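Side-chain contact in papain inhibitor (Streptomyces mobaraensis, PDB 5NTB), which inhibits the cysteine proteases papain and bromelain and the serine protease trypsin, and serves as a glutamine and lysine donor substrate for transglutaminase: residues A39-T44 / I104-V109. Numbering follows the deposited sequence.
Sequences AAWWTT and ITWKFV
One face of the Trp41 indole receives the edge of the Phe108 ring, whose CE2 stands 3.8 Å above the indole plane over its centre. Trp106 brings the rim of its six-membered ring toward the same indole, offset from the centre, and the three rings form an aromatic cluster on the double-psi beta-barrel fold of this family. The Phe108 ring and the five-membered ring of Trp41 make an edge-to-face pair, their planes at 73° and centroids 5.2 Å apart. Trp106 is turned still closer to perpendicular, at 81°, but sits farther off, with 5.9 Å between centroids. Within the strand, Trp106 CZ3 lies over one face of Phe108 toward its rim, while Phe108 CZ comes to the edge of Trp106, so the two rings that meet Trp41 also pack against each other. The CB of Trp41 points toward strand 104-109, and CG, anti to the carbonyl carbon (chi1 -60°), lies beside the backbone N. The N-H groups of Trp41 and Trp106 are satisfied by the backbone oxygens of two consecutive residues, Arg80 O for Trp41 NE1 and Thr81 O for Trp106 NE1, which probably helps to fix the rotation of each indole. Met8 of strand 8-18 touches Trp41 and Trp106. The cluster thus packs the loop after strand 35-38 against the barrel, Trp106 CH2 reaching to 4.0 Å from Trp41 NE1.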
loop_
_atom_site.group_PDB
_atom_site.type_symbol
_atom_site.label_atom_id
_atom_site.label_comp_id
_atom_site.label_asym_id
_atom_site.label_seq_id
_atom_site.Cartn_x
_atom_site.Cartn_y
_atom_site.Cartn_z
ATOM N N ALA A 39 5.799 1.175 -8.042
ATOM C CA ALA A 39 5.754 2.050 -9.207
ATOM C C ALA A 39 5.266 1.330 -10.457
ATOM O O ALA A 39 4.680 1.965 -11.335
ATOM C CB ALA A 39 7.135 2.657 -9.462
ATOM N N ALA A 40 5.463 0.013 -10.548
ATOM C CA ALA A 40 5.095 -0.704 -11.767
ATOM C C ALA A 40 3.596 -0.676 -12.049
ATOM O O ALA A 40 3.186 -0.959 -13.183
ATOM C CB ALA A 40 5.586 -2.147 -11.692
ATOM N N TRP A 41 2.772 -0.305 -11.069
ATOM C CA TRP A 41 1.334 -0.236 -11.265
ATOM C C TRP A 41 0.852 1.142 -11.686
ATOM O O TRP A 41 -0.319 1.278 -12.051
ATOM C CB TRP A 41 0.612 -0.640 -9.981
ATOM C CG TRP A 41 0.939 -2.034 -9.562
ATOM C CD1 TRP A 41 1.819 -2.425 -8.592
ATOM C CD2 TRP A 41 0.390 -3.232 -10.120
ATOM N NE1 TRP A 41 1.855 -3.805 -8.519
ATOM C CE2 TRP A 41 0.989 -4.319 -9.452
ATOM C CE3 TRP A 41 -0.538 -3.492 -11.136
ATOM C CZ2 TRP A 41 0.672 -5.649 -9.757
ATOM C CZ3 TRP A 41 -0.853 -4.809 -11.427
ATOM C CH2 TRP A 41 -0.252 -5.866 -10.742
ATOM N N TRP A 42 1.716 2.155 -11.633
ATOM C CA TRP A 42 1.322 3.516 -11.958
ATOM C C TRP A 42 1.409 3.730 -13.464
ATOM O O TRP A 42 2.323 3.223 -14.124
ATOM C CB TRP A 42 2.200 4.512 -11.193
ATOM C CG TRP A 42 1.948 4.402 -9.702
ATOM C CD1 TRP A 42 2.297 3.352 -8.884
ATOM C CD2 TRP A 42 1.239 5.337 -8.867
ATOM N NE1 TRP A 42 1.867 3.589 -7.591
ATOM C CE2 TRP A 42 1.214 4.797 -7.559
ATOM C CE3 TRP A 42 0.632 6.583 -9.095
ATOM C CZ2 TRP A 42 0.604 5.449 -6.496
ATOM C CZ3 TRP A 42 0.031 7.232 -8.031
ATOM C CH2 TRP A 42 0.016 6.657 -6.743
ATOM N N THR A 43 0.431 4.468 -14.008
ATOM C CA THR A 43 0.282 4.565 -15.462
ATOM C C THR A 43 0.261 5.990 -15.982
ATOM O O THR A 43 0.777 6.240 -17.075
ATOM C CB THR A 43 -1.004 3.855 -15.935
ATOM O OG1 THR A 43 -2.131 4.293 -15.159
ATOM C CG2 THR A 43 -0.854 2.351 -15.811
ATOM N N THR A 44 -0.335 6.921 -15.251
ATOM C CA THR A 44 -0.470 8.247 -15.827
ATOM C C THR A 44 0.830 9.027 -15.682
ATOM O O THR A 44 1.571 8.846 -14.716
ATOM C CB THR A 44 -1.610 9.011 -15.162
ATOM O OG1 THR A 44 -1.390 9.058 -13.749
ATOM C CG2 THR A 44 -2.936 8.327 -15.435
ATOM N N ILE A 104 2.909 -12.285 2.552
ATOM C CA ILE A 104 1.571 -11.741 2.717
ATOM C C ILE A 104 0.821 -11.954 1.413
ATOM O O ILE A 104 1.406 -12.284 0.375
ATOM C CB ILE A 104 1.583 -10.246 3.082
ATOM C CG1 ILE A 104 2.198 -9.434 1.932
ATOM C CG2 ILE A 104 2.337 -10.035 4.373
ATOM C CD1 ILE A 104 1.563 -8.084 1.714
ATOM N N THR A 105 -0.483 -11.768 1.466
ATOM C CA THR A 105 -1.283 -11.724 0.263
ATOM C C THR A 105 -1.996 -10.384 0.230
ATOM O O THR A 105 -2.360 -9.835 1.275
ATOM C CB THR A 105 -2.290 -12.869 0.218
ATOM O OG1 THR A 105 -3.323 -12.617 1.171
ATOM C CG2 THR A 105 -1.604 -14.227 0.541
ATOM N N TRP A 106 -2.170 -9.846 -0.969
ATOM C CA TRP A 106 -2.876 -8.583 -1.097
ATOM C C TRP A 106 -3.561 -8.508 -2.445
ATOM O O TRP A 106 -3.197 -9.204 -3.393
ATOM C CB TRP A 106 -1.940 -7.376 -0.869
ATOM C CG TRP A 106 -0.848 -7.154 -1.872
ATOM C CD1 TRP A 106 0.404 -7.705 -1.864
ATOM C CD2 TRP A 106 -0.897 -6.280 -3.000
ATOM N NE1 TRP A 106 1.140 -7.221 -2.929
ATOM C CE2 TRP A 106 0.361 -6.347 -3.640
ATOM C CE3 TRP A 106 -1.878 -5.432 -3.522
ATOM C CZ2 TRP A 106 0.660 -5.615 -4.790
ATOM C CZ3 TRP A 106 -1.584 -4.695 -4.663
ATOM C CH2 TRP A 106 -0.312 -4.784 -5.280
ATOM N N LYS A 107 -4.571 -7.646 -2.517
ATOM C CA LYS A 107 -5.274 -7.432 -3.768
ATOM C C LYS A 107 -5.786 -6.008 -3.775
ATOM O O LYS A 107 -6.095 -5.437 -2.721
ATOM C CB LYS A 107 -6.439 -8.415 -3.962
ATOM C CG LYS A 107 -7.528 -8.291 -2.910
ATOM C CD LYS A 107 -8.685 -9.222 -3.243
ATOM C CE LYS A 107 -9.781 -9.111 -2.218
ATOM N NZ LYS A 107 -10.952 -9.981 -2.589
ATOM N N PHE A 108 -5.840 -5.437 -4.970
ATOM C CA PHE A 108 -6.564 -4.194 -5.189
ATOM C C PHE A 108 -8.061 -4.433 -5.072
ATOM O O PHE A 108 -8.583 -5.422 -5.597
ATOM C CB PHE A 108 -6.269 -3.638 -6.580
ATOM C CG PHE A 108 -4.839 -3.218 -6.795
ATOM C CD1 PHE A 108 -4.351 -2.060 -6.206
ATOM C CD2 PHE A 108 -4.004 -3.944 -7.627
ATOM C CE1 PHE A 108 -3.041 -1.651 -6.425
ATOM C CE2 PHE A 108 -2.694 -3.535 -7.862
ATOM C CZ PHE A 108 -2.218 -2.380 -7.257
ATOM N N VAL A 109 -8.760 -3.500 -4.423
ATOM C CA VAL A 109 -10.220 -3.547 -4.331
ATOM C C VAL A 109 -10.816 -2.170 -4.588
ATOM O O VAL A 109 -10.136 -1.145 -4.530
ATOM C CB VAL A 109 -10.716 -4.050 -2.960
ATOM C CG1 VAL A 109 -10.282 -5.485 -2.716
ATOM C CG2 VAL A 109 -10.218 -3.135 -1.854
#